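Local atomic coordinates of aminotransferase, class I and II (PDB entry 5Z0Q), a protein that belongs to the class I and II aminotransferases, enzymes of the pyridoxal-phosphate-dependent clan, and carries pyridoxal-5'-phosphate in a pocket of its dimeric assembly. Residues A[100-103]-A[104-108]; A[122-125]-A[126-130]; A[110-113]-A[114-118]; A[257-260]-A[261-264]; A[88-91]-A[92-95]. One frame throughout, in Å; residues are numbered along the deposited sequence.

Contact 1: residues A[100-103]-A[104-108]; sequences VVTG and INIAV. With PLP (pyridoxal-5'-phosphate), chain M.
Val-101 and Asn-105, one helical turn apart, are tied by a doubled polar link. The carbonyl oxygen Val-101 O accepts the backbone N of Asn-105 at 3.1 Å and the side-chain ND2 of Asn-105 at 2.7 Å. The two donors arrive from opposite faces of the carbonyl plane, ND2 from 43° above it, while the oxygen lies in the plane of the Asn-105 amide. This bond fixes the rotation of the amide. With CG trans to the carbonyl carbon (chi1 -77°), the Asn-105 side chain folds back toward the preceding turn, and ND2 also meets Val-101 CG1. Ordinary i to i+4 bonds link Ile-104 N to Val-100 O, Ile-106 N to Thr-102 O and Ala-107 N to Gly-103 O.

The ligand bonds sit at the other end. Backbone N of Val-100 and of Val-101 reach phosphate oxygen O2P of pyridoxal-5'-phosphate at 2.9 Å and 3.1 Å respectively. The phosphate lies at the N-terminus of helix 101-111, where the helix dipole would probably add to the pull on the anion. Tyr-66 OH of the second subunit also bonds the cofactor.

Van der Waals contacts complete the set. Val-100 CG1 touches cofactor atom C6 at 3.7 Å, and Val-101 CG2 approaches O2P. Ile-106 runs alongside Thr-102, its CD1 3.6 Å from Thr-102 OG1, a hydroxyl bonded to Met-270 O of the second subunit.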
# COMPACT_ATOMS: atom_id res chain seq x y z
N VAL A 100 0.23 2.33 -9.18
CA VAL A 100 1.12 2.52 -10.32
C VAL A 100 2.15 3.60 -9.98
O VAL A 100 3.29 3.54 -10.44
CB VAL A 100 0.33 2.89 -11.59
CG1 VAL A 100 1.25 3.01 -12.79
CG2 VAL A 100 -0.75 1.85 -11.85
N VAL A 101 1.74 4.58 -9.18
CA VAL A 101 2.65 5.67 -8.81
C VAL A 101 3.84 5.12 -8.03
O VAL A 101 4.98 5.58 -8.22
CB VAL A 101 1.89 6.74 -8.00
CG1 VAL A 101 2.84 7.85 -7.57
CG2 VAL A 101 0.75 7.31 -8.83
N THR A 102 3.60 4.14 -7.16
CA THR A 102 4.71 3.53 -6.43
C THR A 102 5.66 2.78 -7.37
O THR A 102 6.87 2.76 -7.13
CB THR A 102 4.18 2.59 -5.35
OG1 THR A 102 5.28 1.96 -4.67
CG2 THR A 102 3.28 1.51 -5.94
N GLY A 103 5.13 2.19 -8.45
CA GLY A 103 6.00 1.55 -9.42
C GLY A 103 6.88 2.52 -10.17
O GLY A 103 8.00 2.18 -10.55
N ILE A 104 6.39 3.74 -10.39
CA ILE A 104 7.20 4.77 -11.03
C ILE A 104 8.34 5.20 -10.11
O ILE A 104 9.48 5.38 -10.55
CB ILE A 104 6.32 5.96 -11.45
CG1 ILE A 104 5.29 5.51 -12.49
CG2 ILE A 104 7.17 7.09 -11.99
CD1 ILE A 104 4.28 6.58 -12.85
N ASN A 105 8.04 5.37 -8.82
CA ASN A 105 9.06 5.83 -7.88
C ASN A 105 10.13 4.78 -7.67
O ASN A 105 11.33 5.08 -7.71
CB ASN A 105 8.41 6.22 -6.55
CG ASN A 105 7.72 7.57 -6.62
OD1 ASN A 105 8.27 8.58 -6.19
ND2 ASN A 105 6.51 7.59 -7.18
N ILE A 106 9.73 3.52 -7.45
CA ILE A 106 10.70 2.45 -7.24
C ILE A 106 11.64 2.34 -8.44
O ILE A 106 12.85 2.17 -8.29
CB ILE A 106 9.99 1.11 -6.97
CG1 ILE A 106 9.13 1.21 -5.71
CG2 ILE A 106 11.00 -0.01 -6.82
CD1 ILE A 106 8.16 0.06 -5.57
N ALA A 107 11.08 2.45 -9.65
CA ALA A 107 11.90 2.34 -10.86
C ALA A 107 12.98 3.42 -10.90
O ALA A 107 14.12 3.15 -11.28
CB ALA A 107 11.02 2.42 -12.10
N VAL A 108 12.64 4.64 -10.50
CA VAL A 108 13.61 5.73 -10.53
C VAL A 108 14.67 5.53 -9.44
O VAL A 108 15.86 5.76 -9.67
CB VAL A 108 12.90 7.09 -10.39
CG1 VAL A 108 13.91 8.22 -10.32
CG2 VAL A 108 11.94 7.30 -11.55
N1 PLP M . -0.50 6.28 -14.32
C2 PLP M . -1.17 7.21 -15.09
C2A PLP M . -0.54 7.72 -16.36
C3 PLP M . -2.42 7.68 -14.70
O3 PLP M . -3.08 8.60 -15.47
C4 PLP M . -3.00 7.20 -13.53
C4A PLP M . -4.41 7.56 -13.19
C5 PLP M . -2.32 6.27 -12.75
C6 PLP M . -1.07 5.81 -13.16
C5A PLP M . -2.96 5.76 -11.48
O4P PLP M . -1.99 5.26 -10.59
P PLP M . -2.40 4.93 -9.07
O1P PLP M . -3.15 6.11 -8.49
O2P PLP M . -1.17 4.65 -8.25
O3P PLP M . -3.30 3.71 -9.07

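Contact 2: residues A[122-125]-A[126-130]; sequences TPIY and PPFFL. With PLP (pyridoxal-5'-phosphate), chain M.
Tyr-125 lies between Pro-127 and pyridoxal-5'-phosphate, one on each face of its ring. On the protein side, Pro-127 CD stands 3.4 Å from the centroid of the Tyr-125 ring and only 9° off its normal, a CH-pi contact almost straight above the centre. Over the opposite face lies the cofactor ring, with its C2 3.6 Å above the Tyr-125 plane, over the ring centre, and Tyr-125 CE2 3.5 Å from cofactor atom N1. Tyr-125 CG points away from its own backbone N (chi1 -172°), which carries the ring out to this position beneath the pyridine. Phe-128 comes to the tyrosine from the side: its CE1 lies at the edge of the Tyr-125 ring, near the ring plane, and its CD1 is 3.4 Å from Tyr-125 CB.

Phe-128 in turn offers a face to Ile-124. The two side chains cross at about a right angle, with Ile-124 CD1 4.0 Å from the centroid of the Phe-128 ring. The other branch of Ile-124, CG2, meets the edge of the Phe-129 ring, 3.8 Å from Phe-129 CD1. Backbone N of Phe-128 bonds Tyr-125 O at 2.8 Å, an i to i+3 bond that closes the turn leading from the loop into helix 127-134.

Pro-126 and Pro-127 have no N-H to offer Tyr-125 O; Phe-128 N supplies the bond, while the proline rings add carbon surface. The cofactor ring thus rests on an aromatic plate that is itself backed by aliphatic carbon.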
# COMPACT_ATOMS: atom_id res chain seq x y z
N THR A 122 6.84 16.08 -22.11
CA THR A 122 6.11 17.13 -21.41
C THR A 122 5.09 17.68 -22.39
O THR A 122 5.43 17.96 -23.55
CB THR A 122 7.03 18.24 -20.88
OG1 THR A 122 6.23 19.33 -20.39
CG2 THR A 122 7.97 18.74 -21.96
N PRO A 123 3.82 17.83 -21.98
CA PRO A 123 3.30 17.51 -20.64
C PRO A 123 3.20 16.01 -20.39
O PRO A 123 3.34 15.24 -21.34
CB PRO A 123 1.91 18.15 -20.65
CG PRO A 123 1.49 18.08 -22.08
CD PRO A 123 2.75 18.31 -22.88
N ILE A 124 2.97 15.61 -19.15
CA ILE A 124 2.94 14.19 -18.79
C ILE A 124 2.31 14.03 -17.41
O ILE A 124 2.10 15.02 -16.70
CB ILE A 124 4.35 13.58 -18.84
CG1 ILE A 124 4.29 12.07 -19.06
CG2 ILE A 124 5.13 13.93 -17.58
CD1 ILE A 124 5.64 11.43 -19.27
N TYR A 125 2.00 12.79 -17.04
CA TYR A 125 1.51 12.49 -15.71
C TYR A 125 2.47 13.06 -14.66
O TYR A 125 3.68 12.78 -14.72
CB TYR A 125 1.38 10.97 -15.56
CG TYR A 125 0.70 10.48 -14.30
CD1 TYR A 125 -0.50 11.04 -13.87
CD2 TYR A 125 1.24 9.44 -13.55
CE1 TYR A 125 -1.12 10.58 -12.72
CE2 TYR A 125 0.62 8.98 -12.41
CZ TYR A 125 -0.56 9.56 -12.00
OH TYR A 125 -1.18 9.10 -10.85
N PRO A 126 1.98 13.88 -13.73
CA PRO A 126 2.88 14.66 -12.85
C PRO A 126 3.92 13.82 -12.12
O PRO A 126 5.07 14.25 -12.01
CB PRO A 126 1.90 15.33 -11.87
CG PRO A 126 0.65 15.47 -12.65
CD PRO A 126 0.57 14.27 -13.56
N PRO A 127 3.58 12.63 -11.61
CA PRO A 127 4.61 11.83 -10.92
C PRO A 127 5.80 11.45 -11.79
O PRO A 127 6.81 10.97 -11.25
CB PRO A 127 3.84 10.58 -10.47
CG PRO A 127 2.47 11.05 -10.29
CD PRO A 127 2.24 12.02 -11.41
N PHE A 128 5.73 11.65 -13.11
CA PHE A 128 6.85 11.26 -13.97
C PHE A 128 8.07 12.14 -13.74
O PHE A 128 9.20 11.65 -13.76
CB PHE A 128 6.42 11.29 -15.43
CG PHE A 128 5.82 10.00 -15.91
CD1 PHE A 128 4.55 9.63 -15.52
CD2 PHE A 128 6.54 9.15 -16.73
CE1 PHE A 128 3.99 8.45 -15.95
CE2 PHE A 128 5.99 7.97 -17.17
CZ PHE A 128 4.72 7.61 -16.78
N PHE A 129 7.87 13.44 -13.54
CA PHE A 129 8.97 14.32 -13.16
C PHE A 129 8.98 14.64 -11.68
O PHE A 129 9.94 15.26 -11.20
CB PHE A 129 8.93 15.62 -13.98
CG PHE A 129 7.62 16.35 -13.90
CD1 PHE A 129 6.60 16.08 -14.80
CD2 PHE A 129 7.42 17.33 -12.94
CE1 PHE A 129 5.40 16.76 -14.74
CE2 PHE A 129 6.22 18.01 -12.87
CZ PHE A 129 5.21 17.73 -13.77
N LEU A 130 7.95 14.23 -10.93
CA LEU A 130 7.98 14.38 -9.48
C LEU A 130 8.82 13.30 -8.82
O LEU A 130 9.43 13.56 -7.77
CB LEU A 130 6.55 14.34 -8.92
CG LEU A 130 5.97 15.67 -8.43
CD1 LEU A 130 5.97 16.71 -9.55
CD2 LEU A 130 4.57 15.47 -7.87
N1 PLP M . -0.50 6.28 -14.32
C2 PLP M . -1.17 7.21 -15.09
C2A PLP M . -0.54 7.72 -16.36
C3 PLP M . -2.42 7.68 -14.70
O3 PLP M . -3.08 8.60 -15.47
C4 PLP M . -3.00 7.20 -13.53
C4A PLP M . -4.41 7.56 -13.19
C5 PLP M . -2.32 6.27 -12.75
C6 PLP M . -1.07 5.81 -13.16
C5A PLP M . -2.96 5.76 -11.48
O4P PLP M . -1.99 5.26 -10.59
P PLP M . -2.40 4.93 -9.07
O1P PLP M . -3.15 6.11 -8.49
O2P PLP M . -1.17 4.65 -8.25
O3P PLP M . -3.30 3.71 -9.07

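Contact 3: residues A[110-113]-A[114-118]; sequences AFTE and AHQST
Gln-116 folds back over the turn to reach Glu-113, and its side chain can be followed outward. CB lies 3.6 Å from Thr-112 CG2, the two side chains set obliquely, and at a similar distance from Glu-113 O. CG, turned away from the carbonyl carbon of its own residue (chi1 -66°), passes over a face of the His-115 ring, offset toward the rim. CD lies 4.0 Å from Glu-113 OE1, the amide and carboxylate planes being 17° apart as the two side chains run alongside each other. At the tip, OE1 accepts the backbone N of Glu-113 at 3.2 Å, with an N-H...O angle of 136°, while NE2 stays 4.2 Å from Glu-113 OE1.

The main chain supplies a second link in the reverse direction: Gln-116 N donates to Glu-113 O at 3.0 Å, closing a type I beta turn from Glu-113 to Gln-116. His-115 stands beside Glu-113, its CE1 3.3 Å from Glu-113 OE1.

The turn reverses the chain between helix 101-111 and strand 117-122. Arg-137 bonds Thr-112 O, and Thr-118 OG1 bonds His-139 ND1 beyond the turn.

Two bonds running opposite ways between the same two residues clamp the turn at backbone and side chain together. The carboxylate of Glu-113, close to the His-115 ring, would probably favour positive charge there, although no salt bridge forms.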
# COMPACT_ATOMS: atom_id res chain seq x y z
N ALA A 110 15.67 2.73 -8.19
CA ALA A 110 16.42 1.49 -8.39
C ALA A 110 17.22 1.46 -9.68
O ALA A 110 18.26 0.80 -9.73
CB ALA A 110 15.47 0.29 -8.37
N PHE A 111 16.76 2.14 -10.73
CA PHE A 111 17.41 2.08 -12.04
C PHE A 111 18.19 3.35 -12.36
O PHE A 111 18.60 3.54 -13.51
CB PHE A 111 16.37 1.81 -13.13
CG PHE A 111 15.58 0.55 -12.90
CD1 PHE A 111 16.18 -0.57 -12.37
CD2 PHE A 111 14.23 0.50 -13.22
CE1 PHE A 111 15.45 -1.73 -12.16
CE2 PHE A 111 13.50 -0.65 -13.01
CZ PHE A 111 14.11 -1.77 -12.48
N THR A 112 18.40 4.22 -11.38
CA THR A 112 19.11 5.48 -11.58
C THR A 112 19.98 5.76 -10.37
O THR A 112 19.68 5.31 -9.26
CB THR A 112 18.13 6.64 -11.81
OG1 THR A 112 17.06 6.21 -12.67
CG2 THR A 112 18.83 7.82 -12.47
N GLU A 113 21.06 6.49 -10.59
CA GLU A 113 21.97 6.91 -9.53
C GLU A 113 22.02 8.44 -9.48
O GLU A 113 21.43 9.13 -10.32
CB GLU A 113 23.36 6.30 -9.73
CG GLU A 113 23.42 4.84 -9.34
CD GLU A 113 24.42 4.05 -10.16
OE1 GLU A 113 25.09 4.66 -11.02
OE2 GLU A 113 24.54 2.83 -9.94
N ALA A 114 22.73 8.96 -8.47
CA ALA A 114 22.68 10.38 -8.17
C ALA A 114 23.14 11.23 -9.35
O ALA A 114 22.56 12.29 -9.63
CB ALA A 114 23.52 10.69 -6.94
N HIS A 115 24.17 10.78 -10.06
CA HIS A 115 24.71 11.55 -11.18
C HIS A 115 23.93 11.34 -12.48
O HIS A 115 24.20 12.03 -13.46
CB HIS A 115 26.18 11.18 -11.41
CG HIS A 115 26.39 9.75 -11.80
ND1 HIS A 115 26.25 8.71 -10.91
CD2 HIS A 115 26.73 9.19 -12.98
CE1 HIS A 115 26.50 7.57 -11.52
NE2 HIS A 115 26.79 7.83 -12.78
N GLN A 116 22.97 10.41 -12.50
CA GLN A 116 22.23 10.09 -13.70
C GLN A 116 20.86 10.75 -13.69
O GLN A 116 20.30 11.07 -12.63
CB GLN A 116 22.09 8.57 -13.85
CG GLN A 116 23.41 7.85 -14.09
CD GLN A 116 23.26 6.35 -14.14
OE1 GLN A 116 22.42 5.77 -13.45
NE2 GLN A 116 24.09 5.70 -14.95
N SER A 117 20.31 10.94 -14.89
CA SER A 117 19.07 11.68 -15.08
C SER A 117 18.02 10.79 -15.74
O SER A 117 18.30 9.69 -16.21
CB SER A 117 19.30 12.94 -15.92
OG SER A 117 19.70 12.61 -17.24
N THR A 118 16.79 11.31 -15.79
CA THR A 118 15.68 10.66 -16.44
C THR A 118 15.19 11.51 -17.61
O THR A 118 15.41 12.72 -17.65
CB THR A 118 14.52 10.41 -15.47
OG1 THR A 118 14.01 11.66 -14.99
CG2 THR A 118 14.98 9.57 -14.28

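Contact 4: residues A[257-260]-A[261-264]; sequences PELR and ARFN
Arg-260 O accepts the backbone N of Asn-264 at 2.9 Å with an N-H...O angle of 164°, the shortest hydrogen bond between 257-260 and 261-264. The Asn-264 side chain turns back over the same carbonyl. ND2 stands close to that oxygen at an angle too poor for a bond and rests instead against Arg-260 CG at 3.7 Å. The two side chains run alongside each other in the same direction.

Two residues earlier, Arg-262 N donates to Glu-258 O at 3.1 Å, and the side chains of that pair cross at a slant. Glu-258 OE1 touches Arg-262 CD at 3.5 Å and forms a long salt bridge to Arg-262 NH1 at 3.9 Å. This i to i+4 pairing lies along helix 257-267, whose inner face packs on strand 94-97 and helix 101-111. Leu-259 CD2 comes alongside the same guanidinium, 3.8 Å from Arg-262 NH1.

The bend of Arg-262 at chi3 (60°) turns its head across Glu-258 and alongside Leu-259, and its NH2 makes a weak hydrogen bond to Ala-110 O. Arg-260 sends its charged end elsewhere, NE bonding Ile-254 O. Phe-263 N bonds Leu-259 O, and the Phe-263 CB sits 3.3 Å from that same oxygen, while its ring leads away to Ile-106, Phe-111 and Val-95.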
# COMPACT_ATOMS: atom_id res chain seq x y z
N PRO A 257 15.99 -10.54 -15.40
CA PRO A 257 16.13 -11.04 -14.02
C PRO A 257 16.91 -10.10 -13.12
O PRO A 257 16.53 -9.90 -11.96
CB PRO A 257 16.85 -12.38 -14.21
CG PRO A 257 16.61 -12.76 -15.64
CD PRO A 257 16.58 -11.46 -16.39
N GLU A 258 18.00 -9.51 -13.62
CA GLU A 258 18.80 -8.61 -12.79
C GLU A 258 18.03 -7.33 -12.47
O GLU A 258 18.10 -6.83 -11.34
CB GLU A 258 20.12 -8.28 -13.48
CG GLU A 258 21.11 -7.55 -12.58
CD GLU A 258 21.75 -6.35 -13.26
OE1 GLU A 258 22.29 -5.48 -12.55
OE2 GLU A 258 21.72 -6.28 -14.51
N LEU A 259 17.31 -6.79 -13.45
CA LEU A 259 16.51 -5.59 -13.20
C LEU A 259 15.36 -5.87 -12.25
O LEU A 259 14.92 -4.98 -11.52
CB LEU A 259 15.99 -5.01 -14.51
CG LEU A 259 17.04 -4.52 -15.51
CD1 LEU A 259 16.38 -3.93 -16.74
CD2 LEU A 259 17.98 -3.52 -14.86
N ARG A 260 14.85 -7.11 -12.24
CA ARG A 260 13.78 -7.46 -11.31
C ARG A 260 14.30 -7.56 -9.88
O ARG A 260 13.59 -7.21 -8.93
CB ARG A 260 13.12 -8.77 -11.74
CG ARG A 260 11.78 -9.02 -11.06
CD ARG A 260 11.23 -10.41 -11.39
NE ARG A 260 11.41 -10.76 -12.79
CZ ARG A 260 12.17 -11.76 -13.22
NH1 ARG A 260 12.81 -12.53 -12.35
NH2 ARG A 260 12.28 -12.01 -14.52
N ALA A 261 15.53 -8.05 -9.71
CA ALA A 261 16.12 -8.13 -8.38
C ALA A 261 16.42 -6.74 -7.83
O ALA A 261 16.19 -6.47 -6.64
CB ALA A 261 17.39 -8.98 -8.41
N ARG A 262 16.94 -5.84 -8.67
CA ARG A 262 17.16 -4.46 -8.24
C ARG A 262 15.85 -3.77 -7.91
O ARG A 262 15.80 -2.94 -6.99
CB ARG A 262 17.92 -3.69 -9.32
CG ARG A 262 19.31 -4.23 -9.62
CD ARG A 262 19.88 -3.60 -10.89
NE ARG A 262 19.99 -2.15 -10.79
CZ ARG A 262 20.41 -1.37 -11.77
NH1 ARG A 262 20.76 -1.89 -12.94
NH2 ARG A 262 20.49 -0.05 -11.60
N PHE A 263 14.78 -4.08 -8.65
CA PHE A 263 13.48 -3.49 -8.37
C PHE A 263 12.92 -3.99 -7.04
O PHE A 263 12.48 -3.19 -6.21
CB PHE A 263 12.52 -3.81 -9.52
CG PHE A 263 11.18 -3.12 -9.41
CD1 PHE A 263 11.00 -1.85 -9.94
CD2 PHE A 263 10.11 -3.75 -8.81
CE1 PHE A 263 9.78 -1.22 -9.85
CE2 PHE A 263 8.88 -3.12 -8.72
CZ PHE A 263 8.72 -1.85 -9.24
N ASN A 264 12.94 -5.31 -6.83
CA ASN A 264 12.39 -5.88 -5.60
C ASN A 264 13.19 -5.45 -4.37
O ASN A 264 12.61 -5.28 -3.30
CB ASN A 264 12.34 -7.40 -5.71
CG ASN A 264 11.35 -7.88 -6.74
OD1 ASN A 264 10.30 -7.27 -6.94
ND2 ASN A 264 11.67 -8.98 -7.41

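Contact 5: residues A[88-91]-A[92-95]; sequences KIQP and EWLV
Gln-90 CB sits over one face of the Trp-93 indole. It is 3.5 Å from the centroid of the five-membered ring and 11° off the ring normal, a CH-pi contact. Beyond CB, the amide of Gln-90 stands almost perpendicular to the indole, the planes 88° apart, and OE1 comes no closer than the rim at CZ2. Ile-89 meets the same ring at its edge, CD1 lying 4.0 Å from Trp-93 CE3, whereas its other branch, CG2, touches Leu-94 CD2. The oxygen Lys-88 O also approaches the six-membered ring, near CZ3.

Backbone bonds set these groups in place. Trp-93 N donates to Gln-90 O at 3.0 Å, and Leu-94 N to Pro-91 O at 3.2 Å, two i to i+3 links of a short 3-10 turn. Trp-93 CG lies beside its own backbone N (chi1 -64°), which swings the indole back across Gln-90. Glu-92 takes a different course: CG is wedged between its backbone N and carbonyl carbon, and the carboxylate turns back to Gln-90, OE2 lying 3.6 Å from Gln-90 CG.

The 3-10 turn leads from the loop after helix 71-83 into strand 94-97, the outermost strand, within this chain, of the large mixed sheet. Ile-89 and Pro-91 pack on Ile-78 of helix 71-83, Trp-93 and Leu-94 lie on Val-253 of the neighbouring strand, and Arg-260 of helix 257-267 touches Trp-93.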
# COMPACT_ATOMS: atom_id res chain seq x y z
N LYS A 88 3.34 -12.69 -24.94
CA LYS A 88 3.37 -13.79 -23.99
C LYS A 88 4.24 -13.43 -22.80
O LYS A 88 5.37 -12.96 -22.96
CB LYS A 88 3.87 -15.08 -24.66
CG LYS A 88 5.22 -14.97 -25.34
CD LYS A 88 5.56 -16.25 -26.08
CE LYS A 88 7.01 -16.26 -26.55
NZ LYS A 88 7.96 -16.26 -25.40
N ILE A 89 3.70 -13.63 -21.60
CA ILE A 89 4.33 -13.21 -20.35
C ILE A 89 4.76 -14.44 -19.57
O ILE A 89 3.97 -15.37 -19.39
CB ILE A 89 3.39 -12.33 -19.52
CG1 ILE A 89 3.07 -11.03 -20.25
CG2 ILE A 89 3.99 -12.03 -18.15
CD1 ILE A 89 4.27 -10.14 -20.42
N GLN A 90 6.01 -14.44 -19.10
CA GLN A 90 6.43 -15.47 -18.16
C GLN A 90 5.96 -15.11 -16.75
O GLN A 90 6.02 -13.94 -16.36
CB GLN A 90 7.95 -15.63 -18.18
CG GLN A 90 8.41 -16.93 -18.81
CD GLN A 90 7.73 -17.21 -20.14
OE1 GLN A 90 7.94 -16.50 -21.12
NE2 GLN A 90 6.89 -18.24 -20.16
N PRO A 91 5.49 -16.09 -15.98
CA PRO A 91 4.91 -15.76 -14.66
C PRO A 91 5.88 -15.07 -13.71
O PRO A 91 5.47 -14.18 -12.96
CB PRO A 91 4.47 -17.13 -14.13
CG PRO A 91 4.26 -17.96 -15.36
CD PRO A 91 5.32 -17.51 -16.32
N GLU A 92 7.16 -15.45 -13.73
CA GLU A 92 8.11 -14.85 -12.79
C GLU A 92 8.47 -13.42 -13.15
O GLU A 92 9.16 -12.76 -12.37
CB GLU A 92 9.39 -15.70 -12.71
CG GLU A 92 10.23 -15.73 -13.97
CD GLU A 92 9.80 -16.81 -14.94
OE1 GLU A 92 8.71 -17.39 -14.75
OE2 GLU A 92 10.56 -17.09 -15.89
N TRP A 93 8.01 -12.91 -14.30
CA TRP A 93 8.24 -11.52 -14.65
C TRP A 93 7.38 -10.57 -13.83
O TRP A 93 7.70 -9.38 -13.74
CB TRP A 93 7.96 -11.28 -16.14
CG TRP A 93 8.88 -12.00 -17.07
CD1 TRP A 93 9.96 -12.76 -16.74
CD2 TRP A 93 8.79 -12.02 -18.50
NE1 TRP A 93 10.55 -13.26 -17.88
CE2 TRP A 93 9.85 -12.82 -18.97
CE3 TRP A 93 7.92 -11.45 -19.43
CZ2 TRP A 93 10.06 -13.06 -20.33
CZ3 TRP A 93 8.13 -11.68 -20.78
CH2 TRP A 93 9.19 -12.48 -21.21
N LEU A 94 6.30 -11.06 -13.23
CA LEU A 94 5.33 -10.20 -12.58
C LEU A 94 5.77 -9.82 -11.17
O LEU A 94 6.33 -10.64 -10.44
CB LEU A 94 3.96 -10.89 -12.53
CG LEU A 94 3.36 -11.27 -13.89
CD1 LEU A 94 2.01 -11.94 -13.70
CD2 LEU A 94 3.22 -10.04 -14.77
N VAL A 95 5.51 -8.57 -10.80
CA VAL A 95 5.71 -8.07 -9.45
C VAL A 95 4.49 -7.22 -9.12
O VAL A 95 4.27 -6.18 -9.74
CB VAL A 95 6.99 -7.24 -9.30
CG1 VAL A 95 7.09 -6.66 -7.90
CG2 VAL A 95 8.22 -8.09 -9.60

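In the fold
Contacts 1 and 2 share the cofactor. The first grips its phosphate and the second lays the Tyr-125 ring against the cofactor ring; their centres are 12 Å apart and they meet where Val-101 CG2 lies 3.3 Å from Tyr-125 OH. Contact 3 follows contact 1 along the chain, turning out of helix 101-111 into the strand that leads to contact 2. Contact 4 packs against the middle and the later part of helix 101-111: Phe-263 CE1 is 3.5 Å from Ile-106 CG2, and Phe-111 CE1 is 3.3 Å from Leu-259 O. Contact 5 touches contact 4 through Arg-260 and Trp-93 but stays about 7 Å, nearest atoms, from contact 1.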